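Local coordinates for protein aldolase (Klebsiella pneumoniae, PDB 6VOQ) that belongs to the class II aldolase and adducin family, binds a zinc ion and assembles from four chains, at residues A[28-34]-A[90-96]; A[10-14]-A[170-174]; A[38-44]-A[56-62]. All coordinates share one frame; numbering follows the deposited sequence.

Starting from the N terminus, helix 4-20 supplies the first side of contact 2, which is closed only when the chain reaches the start of helix 170-190; about three quarters of the chain, with all the strands of the sheet, lies in that loop. Within it, strand 30-34 pairs with strand 91-94 in contact 1, and within that shorter loop strands 40-42 and 58-60 pair in contact 3. The three are therefore nested, and none cross. Contacts 1 and 3 belong to one sheet, joined where strand 30-34 bonds to strand 40-42. Contact 2 sets two helices over this sheet, with Met11 reaching Leu33 of contact 1 and Thr43 and Leu57 of contact 3.

Contact 1 (A[28-34]-A[90-96]); sequences AGNLSLL and KAIVHLH. With ZN (zinc ion), chain B.
His94 and Asn30 face each other as an antiparallel hydrogen-bonded pair: Asn30 N gives to His94 O at 2.9 Å and His94 N to Asn30 O at 3.0 Å. The Asn30 amide lies against the imidazole edge, its ND2 near the ring plane and 3.4 Å from His94 CD2, with amide and ring planes 37° apart. With CG anti to the backbone N (chi1 170°), the His94 ring presents NE2 to the zinc ion at 2.2 Å, while ND1 bonds to the carbonyl of Pro163. His96 NE2 is a second zinc ligand, and Ala28 CB sits over the face of its ring; Glu75 and His161 complete the site.

At the far end of the ladder, Lys90 O takes the Leu34 N-H at 2.8 Å, and a water bridges Lys90 O to Leu34 O. The bent Lys90 chain brings CD to 4.1 Å from Leu34 CD1. Midway, Ser32 OG rests 3.5 Å from Ile92 CB but spends its polarity on His79 and Tyr83. Leu31, Leu33, Ala91 and Val93 fill the other face, beneath helices 4-20 and 170-190. Segment 90-96 thus supplies two of the four zinc ligands, His94 from the end of strand 91-94 and His96 from just beyond it, with strand 30-34 alongside, and the His94 ring, held at both nitrogens, could hardly turn without giving up one of its bonds.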
ATOM      1  N   ALA A  28     -14.176  -3.304 -10.323  1.00 56.42           N
ATOM      2  CA  ALA A  28     -13.365  -4.072 -11.261  1.00 48.95           C
ATOM      3  C   ALA A  28     -13.061  -5.470 -10.739  1.00 46.59           C
ATOM      4  O   ALA A  28     -12.809  -5.668  -9.546  1.00 45.09           O
ATOM      5  CB  ALA A  28     -12.054  -3.351 -11.563  1.00 42.11           C
ATOM      6  N   GLY A  29     -13.076  -6.431 -11.646  1.00 41.40           N
ATOM      7  CA  GLY A  29     -12.635  -7.774 -11.342  1.00 39.07           C
ATOM      8  C   GLY A  29     -13.793  -8.742 -11.215  1.00 41.10           C
ATOM      9  O   GLY A  29     -14.930  -8.367 -10.913  1.00 55.10           O
ATOM     10  N   ASN A  30     -13.501 -10.015 -11.455  1.00 31.02           N
ATOM     11  CA  ASN A  30     -14.490 -11.062 -11.265  1.00 37.80           C
ATOM     12  C   ASN A  30     -13.773 -12.389 -11.049  1.00 32.92           C
ATOM     13  O   ASN A  30     -12.622 -12.566 -11.453  1.00 32.24           O
ATOM     14  CB  ASN A  30     -15.455 -11.139 -12.448  1.00 27.29           C
ATOM     15  CG  ASN A  30     -14.765 -10.946 -13.770  1.00 46.70           C
ATOM     16  OD1 ASN A  30     -14.174 -11.875 -14.315  1.00 49.82           O
ATOM     17  ND2 ASN A  30     -14.835  -9.732 -14.301  1.00 45.70           N
ATOM     18  N   LEU A  31     -14.464 -13.304 -10.382  1.00 31.78           N
ATOM     19  CA  LEU A  31     -13.948 -14.623 -10.066  1.00 28.42           C
ATOM     20  C   LEU A  31     -14.915 -15.658 -10.610  1.00 29.91           C
ATOM     21  O   LEU A  31     -16.129 -15.432 -10.646  1.00 31.18           O
ATOM     22  CB  LEU A  31     -13.758 -14.815  -8.536  1.00 23.22           C
ATOM     23  CG  LEU A  31     -13.117 -13.640  -7.775  1.00 28.10           C
ATOM     24  CD1 LEU A  31     -13.166 -13.833  -6.267  1.00 25.34           C
ATOM     25  CD2 LEU A  31     -11.683 -13.416  -8.229  1.00 28.60           C
ATOM     26  N   SER A  32     -14.372 -16.789 -11.055  1.00 26.25           N
ATOM     27  CA  SER A  32     -15.209 -17.933 -11.395  1.00 32.66           C
ATOM     28  C   SER A  32     -14.514 -19.225 -10.979  1.00 34.11           C
ATOM     29  O   SER A  32     -13.285 -19.282 -10.864  1.00 36.17           O
ATOM     30  CB  SER A  32     -15.550 -17.966 -12.892  1.00 28.71           C
ATOM     31  OG  SER A  32     -14.418 -18.298 -13.687  1.00 35.78           O
ATOM     32  N   LEU A  33     -15.316 -20.263 -10.760  1.00 32.17           N
ATOM     33  CA  LEU A  33     -14.782 -21.586 -10.463  1.00 35.49           C
ATOM     34  C   LEU A  33     -15.786 -22.647 -10.895  1.00 38.34           C
ATOM     35  O   LEU A  33     -17.002 -22.435 -10.847  1.00 27.40           O
ATOM     36  CB  LEU A  33     -14.438 -21.740  -8.971  1.00 34.26           C
ATOM     37  CG  LEU A  33     -15.539 -21.551  -7.914  1.00 35.08           C
ATOM     38  CD1 LEU A  33     -16.340 -22.820  -7.699  1.00 27.46           C
ATOM     39  CD2 LEU A  33     -14.934 -21.105  -6.588  1.00 35.97           C
ATOM     40  N   LEU A  34     -15.262 -23.795 -11.312  1.00 32.75           N
ATOM     41  CA  LEU A  34     -16.102 -24.912 -11.724  1.00 32.33           C
ATOM     42  C   LEU A  34     -16.723 -25.592 -10.513  1.00 38.09           C
ATOM     43  O   LEU A  34     -16.025 -25.937  -9.556  1.00 41.36           O
ATOM     44  CB  LEU A  34     -15.286 -25.928 -12.519  1.00 40.58           C
ATOM     45  CG  LEU A  34     -15.288 -25.716 -14.031  1.00 50.88           C
ATOM     46  CD1 LEU A  34     -14.399 -26.744 -14.719  1.00 55.50           C
ATOM     47  CD2 LEU A  34     -16.714 -25.773 -14.566  1.00 49.95           C
ATOM     48  N   LYS A  90      -9.901 -25.014 -13.448  1.00 29.50           N
ATOM     49  CA  LYS A  90     -11.010 -25.165 -12.522  1.00 29.95           C
ATOM     50  C   LYS A  90     -11.455 -23.852 -11.900  1.00 33.05           C
ATOM     51  O   LYS A  90     -12.471 -23.834 -11.191  1.00 42.62           O
ATOM     52  CB  LYS A  90     -10.639 -26.150 -11.402  1.00 36.08           C
ATOM     53  CG  LYS A  90     -10.100 -27.484 -11.889  1.00 38.78           C
ATOM     54  CD  LYS A  90     -11.137 -28.238 -12.707  1.00 46.69           C
ATOM     55  CE  LYS A  90     -10.617 -29.608 -13.128  1.00 55.58           C
ATOM     56  NZ  LYS A  90     -11.630 -30.418 -13.874  1.00 64.75           N
ATOM     57  N   ALA A  91     -10.728 -22.765 -12.141  1.00 27.71           N
ATOM     58  CA  ALA A  91     -11.008 -21.476 -11.536  1.00 29.26           C
ATOM     59  C   ALA A  91     -10.231 -20.421 -12.295  1.00 32.25           C
ATOM     60  O   ALA A  91      -9.118 -20.669 -12.770  1.00 34.05           O
ATOM     61  CB  ALA A  91     -10.644 -21.436 -10.048  1.00 27.09           C
ATOM     62  N   ILE A  92     -10.839 -19.242 -12.400  1.00 25.18           N
ATOM     63  CA  ILE A  92     -10.286 -18.120 -13.135  1.00 24.29           C
ATOM     64  C   ILE A  92     -10.393 -16.885 -12.263  1.00 26.52           C
ATOM     65  O   ILE A  92     -11.452 -16.615 -11.684  1.00 29.48           O
ATOM     66  CB  ILE A  92     -11.005 -17.884 -14.476  1.00 28.59           C
ATOM     67  CG1 ILE A  92     -10.714 -19.009 -15.456  1.00 24.87           C
ATOM     68  CG2 ILE A  92     -10.573 -16.561 -15.085  1.00 25.85           C
ATOM     69  CD1 ILE A  92     -11.339 -18.748 -16.818  1.00 27.07           C
ATOM     70  N   VAL A  93      -9.296 -16.142 -12.169  1.00 29.05           N
ATOM     71  CA  VAL A  93      -9.252 -14.861 -11.485  1.00 23.34           C
ATOM     72  C   VAL A  93      -8.996 -13.808 -12.547  1.00 23.60           C
ATOM     73  O   VAL A  93      -8.006 -13.884 -13.283  1.00 29.86           O
ATOM     74  CB  VAL A  93      -8.168 -14.842 -10.397  1.00 26.17           C
ATOM     75  CG1 VAL A  93      -7.834 -13.406  -9.963  1.00 23.86           C
ATOM     76  CG2 VAL A  93      -8.619 -15.668  -9.215  1.00 31.05           C
ATOM     77  N   HIS A  94      -9.910 -12.859 -12.670  1.00 26.02           N
ATOM     78  CA  HIS A  94      -9.711 -11.720 -13.547  1.00 23.56           C
ATOM     79  C   HIS A  94      -9.688 -10.458 -12.702  1.00 30.90           C
ATOM     80  O   HIS A  94     -10.633 -10.189 -11.955  1.00 37.15           O
ATOM     81  CB  HIS A  94     -10.797 -11.619 -14.605  1.00 24.41           C
ATOM     82  CG  HIS A  94     -10.744 -10.334 -15.367  1.00 34.74           C
ATOM     83  ND1 HIS A  94      -9.623  -9.933 -16.064  1.00 35.59           N
ATOM     84  CD2 HIS A  94     -11.654  -9.344 -15.514  1.00 33.38           C
ATOM     85  CE1 HIS A  94      -9.854  -8.760 -16.626  1.00 30.54           C
ATOM     86  NE2 HIS A  94     -11.079  -8.381 -16.307  1.00 39.68           N
ATOM     87  N   LEU A  95      -8.611  -9.697 -12.815  1.00 29.68           N
ATOM     88  CA  LEU A  95      -8.452  -8.459 -12.074  1.00 30.88           C
ATOM     89  C   LEU A  95      -7.911  -7.389 -13.003  1.00 36.48           C
ATOM     90  O   LEU A  95      -7.352  -7.683 -14.059  1.00 39.37           O
ATOM     91  CB  LEU A  95      -7.488  -8.621 -10.897  1.00 25.95           C
ATOM     92  CG  LEU A  95      -7.860  -9.590  -9.799  1.00 29.22           C
ATOM     93  CD1 LEU A  95      -6.637  -9.774  -8.947  1.00 32.07           C
ATOM     94  CD2 LEU A  95      -9.017  -9.035  -8.991  1.00 25.75           C
ATOM     95  N   HIS A  96      -8.090  -6.137 -12.602  1.00 33.22           N
ATOM     96  CA  HIS A  96      -7.335  -5.038 -13.188  1.00 24.58           C
ATOM     97  C   HIS A  96      -6.190  -4.647 -12.274  1.00 27.68           C
ATOM     98  O   HIS A  96      -6.004  -3.462 -11.976  1.00 31.45           O
ATOM     99  CB  HIS A  96      -8.240  -3.844 -13.474  1.00 22.93           C
ATOM    100  CG  HIS A  96      -9.414  -4.171 -14.341  1.00 35.49           C
ATOM    101  ND1 HIS A  96     -10.371  -3.238 -14.679  1.00 36.69           N
ATOM    102  CD2 HIS A  96      -9.789  -5.326 -14.938  1.00 30.78           C
ATOM    103  CE1 HIS A  96     -11.290  -3.806 -15.438  1.00 30.12           C
ATOM    104  NE2 HIS A  96     -10.961  -5.073 -15.610  1.00 37.89           N
TER
HETATM  105 ZN    ZN B 301     -11.998  -6.494 -16.874  1.00 44.91          ZN
HETATM  106  O   HOH W   1     -13.318 -25.534  -8.840  1.00 44.04           O

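Contact 2 (A[10-14]-A[170-174]); sequences EMVQI and LREAT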
ATOM      1  N   GLU A  10     -15.336 -19.764  -0.141  1.00 35.96           N
ATOM      2  CA  GLU A  10     -13.998 -19.427  -0.612  1.00 37.86           C
ATOM      3  C   GLU A  10     -14.020 -18.232  -1.555  1.00 40.32           C
ATOM      4  O   GLU A  10     -13.123 -17.383  -1.510  1.00 43.77           O
ATOM      5  CB  GLU A  10     -13.381 -20.644  -1.306  1.00 37.07           C
ATOM      6  CG  GLU A  10     -12.002 -20.407  -1.876  1.00 45.19           C
ATOM      7  CD  GLU A  10     -10.930 -21.013  -0.996  1.00 55.58           C
ATOM      8  OE1 GLU A  10     -10.014 -21.679  -1.532  1.00 55.24           O
ATOM      9  OE2 GLU A  10     -11.019 -20.824   0.239  1.00 64.96           O
ATOM     10  N   MET A  11     -15.029 -18.158  -2.427  1.00 32.84           N
ATOM     11  CA  MET A  11     -15.091 -17.060  -3.382  1.00 29.44           C
ATOM     12  C   MET A  11     -15.289 -15.728  -2.676  1.00 26.70           C
ATOM     13  O   MET A  11     -14.620 -14.747  -3.007  1.00 31.52           O
ATOM     14  CB  MET A  11     -16.208 -17.305  -4.392  1.00 29.27           C
ATOM     15  CG  MET A  11     -16.372 -16.191  -5.402  1.00 29.83           C
ATOM     16  SD  MET A  11     -17.199 -16.738  -6.902  1.00 36.51           S
ATOM     17  CE  MET A  11     -15.953 -17.846  -7.539  1.00 29.75           C
ATOM     18  N   VAL A  12     -16.206 -15.672  -1.708  1.00 31.41           N
ATOM     19  CA  VAL A  12     -16.402 -14.451  -0.927  1.00 32.32           C
ATOM     20  C   VAL A  12     -15.122 -14.063  -0.191  1.00 34.30           C
ATOM     21  O   VAL A  12     -14.701 -12.900  -0.222  1.00 34.34           O
ATOM     22  CB  VAL A  12     -17.576 -14.632   0.051  1.00 35.07           C
ATOM     23  CG1 VAL A  12     -17.716 -13.407   0.971  1.00 36.77           C
ATOM     24  CG2 VAL A  12     -18.864 -14.899  -0.711  1.00 31.37           C
ATOM     25  N   GLN A  13     -14.485 -15.023   0.480  1.00 30.46           N
ATOM     26  CA  GLN A  13     -13.285 -14.718   1.252  1.00 38.68           C
ATOM     27  C   GLN A  13     -12.166 -14.241   0.343  1.00 40.90           C
ATOM     28  O   GLN A  13     -11.504 -13.236   0.621  1.00 47.71           O
ATOM     29  CB  GLN A  13     -12.840 -15.946   2.045  1.00 35.25           C
ATOM     30  CG  GLN A  13     -13.798 -16.346   3.135  1.00 49.49           C
ATOM     31  CD  GLN A  13     -13.320 -17.563   3.912  1.00 71.96           C
ATOM     32  OE1 GLN A  13     -12.297 -18.161   3.582  1.00 82.89           O
ATOM     33  NE2 GLN A  13     -14.067 -17.935   4.949  1.00 77.37           N
ATOM     34  N   ILE A  14     -11.946 -14.951  -0.757  1.00 37.65           N
ATOM     35  CA  ILE A  14     -10.882 -14.566  -1.666  1.00 35.67           C
ATOM     36  C   ILE A  14     -11.145 -13.178  -2.241  1.00 38.11           C
ATOM     37  O   ILE A  14     -10.237 -12.341  -2.309  1.00 44.97           O
ATOM     38  CB  ILE A  14     -10.701 -15.655  -2.740  1.00 32.23           C
ATOM     39  CG1 ILE A  14      -9.890 -16.799  -2.109  1.00 33.23           C
ATOM     40  CG2 ILE A  14     -10.000 -15.105  -3.965  1.00 33.04           C
ATOM     41  CD1 ILE A  14      -9.531 -17.916  -3.021  1.00 31.75           C
ATOM     42  N   LEU A 170      -9.647 -22.036  -6.908  1.00 36.13           N
ATOM     43  CA  LEU A 170      -9.681 -20.581  -6.796  1.00 34.66           C
ATOM     44  C   LEU A 170      -8.474 -20.058  -6.027  1.00 34.88           C
ATOM     45  O   LEU A 170      -7.894 -19.036  -6.405  1.00 37.18           O
ATOM     46  CB  LEU A 170     -10.975 -20.106  -6.145  1.00 30.65           C
ATOM     47  CG  LEU A 170     -11.196 -18.585  -6.223  1.00 31.11           C
ATOM     48  CD1 LEU A 170     -11.073 -18.056  -7.669  1.00 29.26           C
ATOM     49  CD2 LEU A 170     -12.531 -18.190  -5.625  1.00 31.89           C
ATOM     50  N   ARG A 171      -8.069 -20.741  -4.958  1.00 33.09           N
ATOM     51  CA  ARG A 171      -6.916 -20.251  -4.211  1.00 38.21           C
ATOM     52  C   ARG A 171      -5.639 -20.358  -5.033  1.00 39.04           C
ATOM     53  O   ARG A 171      -4.764 -19.491  -4.944  1.00 44.21           O
ATOM     54  CB  ARG A 171      -6.761 -21.000  -2.887  1.00 43.78           C
ATOM     55  CG  ARG A 171      -5.621 -20.446  -2.029  1.00 55.24           C
ATOM     56  CD  ARG A 171      -5.826 -20.709  -0.547  1.00 79.54           C
ATOM     57  NE  ARG A 171      -6.990 -20.016   0.004  1.00 90.16           N
ATOM     58  CZ  ARG A 171      -7.028 -18.714   0.272  1.00 89.04           C
ATOM     59  NH1 ARG A 171      -5.967 -17.948   0.029  1.00 77.32           N
ATOM     60  NH2 ARG A 171      -8.131 -18.175   0.782  1.00 92.33           N
ATOM     61  N   GLU A 172      -5.504 -21.418  -5.833  1.00 36.87           N
ATOM     62  CA  GLU A 172      -4.309 -21.564  -6.655  1.00 31.70           C
ATOM     63  C   GLU A 172      -4.288 -20.526  -7.770  1.00 33.99           C
ATOM     64  O   GLU A 172      -3.229 -19.969  -8.088  1.00 35.94           O
ATOM     65  CB  GLU A 172      -4.234 -22.979  -7.219  1.00 53.55           C
ATOM     66  CG  GLU A 172      -2.817 -23.447  -7.538  1.00 71.71           C
ATOM     67  CD  GLU A 172      -2.620 -23.789  -9.015  1.00 80.80           C
ATOM     68  OE1 GLU A 172      -3.615 -23.822  -9.772  1.00 77.89           O
ATOM     69  OE2 GLU A 172      -1.460 -24.024  -9.421  1.00 86.95           O
ATOM     70  N   ALA A 173      -5.447 -20.242  -8.366  1.00 28.68           N
ATOM     71  CA  ALA A 173      -5.521 -19.180  -9.362  1.00 30.92           C
ATOM     72  C   ALA A 173      -5.232 -17.823  -8.730  1.00 31.92           C
ATOM     73  O   ALA A 173      -4.582 -16.969  -9.344  1.00 34.27           O
ATOM     74  CB  ALA A 173      -6.893 -19.190 -10.041  1.00 23.37           C
ATOM     75  N   THR A 174      -5.681 -17.616  -7.490  1.00 26.74           N
ATOM     76  CA  THR A 174      -5.374 -16.370  -6.799  1.00 29.03           C
ATOM     77  C   THR A 174      -3.884 -16.259  -6.500  1.00 33.14           C
ATOM     78  O   THR A 174      -3.292 -15.184  -6.648  1.00 31.57           O
ATOM     79  CB  THR A 174      -6.179 -16.283  -5.514  1.00 34.13           C
ATOM     80  OG1 THR A 174      -7.567 -16.443  -5.827  1.00 36.68           O
ATOM     81  CG2 THR A 174      -5.951 -14.951  -4.847  1.00 28.78           C
TER
HETATM   82  O   HOH W   2      -9.902 -22.696  -3.784  1.00 43.65           O
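The segments 10-14 and 170-174 are single turns of two helices that run in nearly the same direction, 24° apart, with their axes 10.8 Å from each other at the closest approach. Ile14 does most of the reaching. Its CD1 slides past Leu170 and stops 3.7 Å from Leu170 CG, while CG1 lies over one face of the Arg171 guanidinium, 3.7 Å from Arg171 NH2. Because CG1 stands beside the backbone N (chi1 -79°) and CG2 is anti to it, the two branches part, and CG2 meets Thr174 OG1 at 3.3 Å.

Leu170 answers from the other helix. Its CD2 touches the backbone of helix 4-20 at Met11 CA, 3.6 Å away, and the bend at the end of the Met11 side chain returns CE to within 3.9 Å of Leu170 CD2. Both residues also press on the sheet below, Met11 on Leu31 and Leu33, Leu170 on Leu33, Ala91 and Val93, so the pair of helices packs across one face of the sheet.

The polar part lies at one side. Glu10 OE1 and Arg171 NE form a long salt bridge of 3.8 Å, the carboxylate and guanidinium planes standing almost perpendicular at 87°. A water donates to Glu10 OE1 and accepts from Arg171 N, in the first turn of helix 170-190. Within that helix the Thr174 hydroxyl gives to Leu170 O at 2.7 Å, from the opposite face of the carbonyl to Thr174 N; the hydroxyl that Ile14 CG2 touches is thus already engaged as a donor. The loose ion pair suggests that the apolar side chains join the helices, and the Glu10 carboxylate probably gains some stability from the N-terminal end of helix 170-190, where the water links its OE1 to Arg171 N.

Contact 3 (A[38-44]-A[56-62]); sequences GNLLATP and RLSVVTL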
ATOM      1  N   GLY A  38     -20.196 -29.421 -12.987  1.00 41.36           N
ATOM      2  CA  GLY A  38     -19.741 -28.870 -14.237  1.00 46.13           C
ATOM      3  C   GLY A  38     -20.220 -27.471 -14.538  1.00 43.80           C
ATOM      4  O   GLY A  38     -19.779 -26.887 -15.532  1.00 53.35           O
ATOM      5  N   ASN A  39     -21.106 -26.911 -13.726  1.00 38.54           N
ATOM      6  CA  ASN A  39     -21.515 -25.532 -13.925  1.00 43.00           C
ATOM      7  C   ASN A  39     -20.494 -24.575 -13.313  1.00 43.49           C
ATOM      8  O   ASN A  39     -19.573 -24.966 -12.590  1.00 39.37           O
ATOM      9  CB  ASN A  39     -22.895 -25.290 -13.325  1.00 35.64           C
ATOM     10  CG  ASN A  39     -23.987 -26.011 -14.088  1.00 40.34           C
ATOM     11  OD1 ASN A  39     -23.981 -26.050 -15.316  1.00 43.14           O
ATOM     12  ND2 ASN A  39     -24.916 -26.615 -13.359  1.00 39.72           N
ATOM     13  N   LEU A  40     -20.683 -23.295 -13.600  1.00 41.74           N
ATOM     14  CA  LEU A  40     -19.738 -22.253 -13.233  1.00 36.71           C
ATOM     15  C   LEU A  40     -20.330 -21.398 -12.121  1.00 37.65           C
ATOM     16  O   LEU A  40     -21.444 -20.882 -12.257  1.00 33.61           O
ATOM     17  CB  LEU A  40     -19.406 -21.391 -14.449  1.00 40.49           C
ATOM     18  CG  LEU A  40     -17.989 -20.858 -14.512  1.00 43.96           C
ATOM     19  CD1 LEU A  40     -17.019 -21.977 -14.171  1.00 50.23           C
ATOM     20  CD2 LEU A  40     -17.737 -20.315 -15.891  1.00 43.75           C
ATOM     21  N   LEU A  41     -19.592 -21.262 -11.026  1.00 37.84           N
ATOM     22  CA  LEU A  41     -19.893 -20.272 -10.002  1.00 34.40           C
ATOM     23  C   LEU A  41     -19.104 -19.007 -10.329  1.00 38.01           C
ATOM     24  O   LEU A  41     -17.911 -19.077 -10.634  1.00 43.70           O
ATOM     25  CB  LEU A  41     -19.528 -20.806  -8.614  1.00 29.25           C
ATOM     26  CG  LEU A  41     -19.802 -19.901  -7.411  1.00 31.99           C
ATOM     27  CD1 LEU A  41     -21.295 -19.886  -7.103  1.00 27.84           C
ATOM     28  CD2 LEU A  41     -18.998 -20.339  -6.180  1.00 30.71           C
ATOM     29  N   ALA A  42     -19.764 -17.856 -10.292  1.00 32.89           N
ATOM     30  CA  ALA A  42     -19.105 -16.626 -10.701  1.00 34.52           C
ATOM     31  C   ALA A  42     -19.630 -15.460  -9.881  1.00 37.50           C
ATOM     32  O   ALA A  42     -20.732 -15.508  -9.333  1.00 37.12           O
ATOM     33  CB  ALA A  42     -19.306 -16.347 -12.201  1.00 33.16           C
ATOM     34  N   THR A  43     -18.818 -14.406  -9.802  1.00 30.81           N
ATOM     35  CA  THR A  43     -19.230 -13.199  -9.110  1.00 26.81           C
ATOM     36  C   THR A  43     -20.238 -12.433  -9.963  1.00 31.20           C
ATOM     37  O   THR A  43     -20.097 -12.365 -11.186  1.00 32.43           O
ATOM     38  CB  THR A  43     -18.021 -12.311  -8.782  1.00 28.04           C
ATOM     39  OG1 THR A  43     -17.346 -11.940  -9.982  1.00 28.75           O
ATOM     40  CG2 THR A  43     -17.040 -13.047  -7.898  1.00 24.93           C
ATOM     41  N   PRO A  44     -21.273 -11.866  -9.360  1.00 41.59           N
ATOM     42  CA  PRO A  44     -22.362 -11.292 -10.157  1.00 38.45           C
ATOM     43  C   PRO A  44     -21.963  -9.964 -10.785  1.00 40.28           C
ATOM     44  O   PRO A  44     -20.915  -9.381 -10.498  1.00 43.20           O
ATOM     45  CB  PRO A  44     -23.496 -11.131  -9.140  1.00 40.43           C
ATOM     46  CG  PRO A  44     -22.812 -11.014  -7.825  1.00 38.17           C
ATOM     47  CD  PRO A  44     -21.569 -11.856  -7.915  1.00 37.92           C
ATOM     48  N   ARG A  56     -25.845 -15.235  -3.258  1.00 45.50           N
ATOM     49  CA  ARG A  56     -26.300 -14.643  -4.507  1.00 47.53           C
ATOM     50  C   ARG A  56     -25.252 -14.708  -5.612  1.00 39.28           C
ATOM     51  O   ARG A  56     -25.451 -14.121  -6.682  1.00 40.43           O
ATOM     52  CB  ARG A  56     -26.737 -13.205  -4.242  1.00 55.04           C
ATOM     53  CG  ARG A  56     -28.103 -13.151  -3.568  1.00 63.88           C
ATOM     54  CD  ARG A  56     -28.277 -11.891  -2.749  1.00 83.30           C
ATOM     55  NE  ARG A  56     -27.857 -10.710  -3.497  1.00 94.77           N
ATOM     56  CZ  ARG A  56     -28.635 -10.040  -4.343  1.00 98.97           C
ATOM     57  NH1 ARG A  56     -29.888 -10.429  -4.547  1.00104.94           N
ATOM     58  NH2 ARG A  56     -28.159  -8.976  -4.980  1.00 93.91           N
ATOM     59  N   LEU A  57     -24.153 -15.420  -5.389  1.00 36.17           N
ATOM     60  CA  LEU A  57     -23.179 -15.620  -6.450  1.00 36.80           C
ATOM     61  C   LEU A  57     -23.841 -16.329  -7.625  1.00 40.70           C
ATOM     62  O   LEU A  57     -24.681 -17.214  -7.447  1.00 45.25           O
ATOM     63  CB  LEU A  57     -21.987 -16.422  -5.934  1.00 28.59           C
ATOM     64  CG  LEU A  57     -21.161 -15.786  -4.817  1.00 36.80           C
ATOM     65  CD1 LEU A  57     -20.319 -16.852  -4.155  1.00 32.21           C
ATOM     66  CD2 LEU A  57     -20.275 -14.653  -5.340  1.00 33.43           C
ATOM     67  N   SER A  58     -23.482 -15.909  -8.829  1.00 40.67           N
ATOM     68  CA  SER A  58     -24.116 -16.440 -10.022  1.00 32.64           C
ATOM     69  C   SER A  58     -23.690 -17.875 -10.273  1.00 34.18           C
ATOM     70  O   SER A  58     -22.566 -18.280  -9.965  1.00 34.12           O
ATOM     71  CB  SER A  58     -23.750 -15.594 -11.234  1.00 30.35           C
ATOM     72  OG  SER A  58     -23.644 -14.234 -10.866  1.00 41.82           O
ATOM     73  N   VAL A  59     -24.602 -18.643 -10.859  1.00 35.67           N
ATOM     74  CA  VAL A  59     -24.291 -19.956 -11.402  1.00 33.56           C
ATOM     75  C   VAL A  59     -24.768 -19.977 -12.848  1.00 38.15           C
ATOM     76  O   VAL A  59     -25.938 -19.689 -13.127  1.00 42.85           O
ATOM     77  CB  VAL A  59     -24.936 -21.092 -10.595  1.00 35.73           C
ATOM     78  CG1 VAL A  59     -24.654 -22.415 -11.265  1.00 33.10           C
ATOM     79  CG2 VAL A  59     -24.420 -21.092  -9.177  1.00 31.54           C
ATOM     80  N   VAL A  60     -23.865 -20.321 -13.759  1.00 38.28           N
ATOM     81  CA  VAL A  60     -24.129 -20.341 -15.192  1.00 43.10           C
ATOM     82  C   VAL A  60     -23.497 -21.607 -15.766  1.00 42.04           C
ATOM     83  O   VAL A  60     -22.507 -22.119 -15.233  1.00 47.33           O
ATOM     84  CB  VAL A  60     -23.575 -19.052 -15.856  1.00 48.34           C
ATOM     85  CG1 VAL A  60     -22.112 -18.863 -15.514  1.00 52.55           C
ATOM     86  CG2 VAL A  60     -23.773 -19.060 -17.354  1.00 55.70           C
ATOM     87  N   THR A  61     -24.101 -22.146 -16.824  1.00 42.68           N
ATOM     88  CA  THR A  61     -23.488 -23.248 -17.558  1.00 41.39           C
ATOM     89  C   THR A  61     -22.361 -22.717 -18.440  1.00 44.84           C
ATOM     90  O   THR A  61     -22.323 -21.535 -18.794  1.00 40.19           O
ATOM     91  CB  THR A  61     -24.504 -23.984 -18.438  1.00 39.64           C
ATOM     92  OG1 THR A  61     -24.840 -23.177 -19.577  1.00 46.84           O
ATOM     93  CG2 THR A  61     -25.771 -24.319 -17.661  1.00 39.63           C
ATOM     94  N   LEU A  62     -21.437 -23.612 -18.807  1.00 42.30           N
ATOM     95  CA  LEU A  62     -20.333 -23.207 -19.669  1.00 43.61           C
ATOM     96  C   LEU A  62     -20.816 -22.705 -21.027  1.00 51.18           C
ATOM     97  O   LEU A  62     -20.074 -21.998 -21.716  1.00 49.26           O
ATOM     98  CB  LEU A  62     -19.354 -24.370 -19.843  1.00 51.66           C
ATOM     99  CG  LEU A  62     -18.525 -24.727 -18.604  1.00 50.31           C
ATOM    100  CD1 LEU A  62     -17.483 -25.783 -18.926  1.00 45.89           C
ATOM    101  CD2 LEU A  62     -17.857 -23.489 -18.018  1.00 50.76           C
TER
HETATM  102  O   HOH W   3     -21.657 -26.117 -17.724  1.00 41.12           O
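Leu40 and Val60 grip each other by two backbone bonds, Leu40 N to Val60 O at 2.7 Å and Val60 N to Leu40 O at 2.9 Å. Two residues on, Ala42 and Ser58 form the next hydrogen-bonded pair; there Ala42 N to Ser58 O is sound, but the return bond from Ser58 N is weak. Between these pairs Leu41, its CG anti to the backbone N (chi1 -179°), carries CD1 across to Leu57 CB at 3.7 Å and to Val59 CG2 at 3.9 Å. On the other face Leu40 CD2 meets Leu62 CD2 at 3.8 Å, the two side chains crossing at about a right angle.

The strands are consecutive members of an antiparallel meander, 30-34, 40-42, 58-60 and 66-68, that makes up one half of the mixed sheet; the directions of strands 40-42 and 58-60 lie 151° apart. At the start of strand 58-60, Ser58 OG lies 3.3 Å from Pro44 CA, just past the end of strand 40-42, and is bonded to Asp70 O. At the opposite end Asn39 and Thr61 lie side by side, OD1 of Asn39 near CG2 of Thr61, and a water takes the N-H of Leu62 at 2.7 Å while donating to Gly38 O. Farther out, Arg8 of helix 4-20 backs the face of Leu41 and Val59, and Arg80 and Tyr83 of helix 76-83 back Leu40.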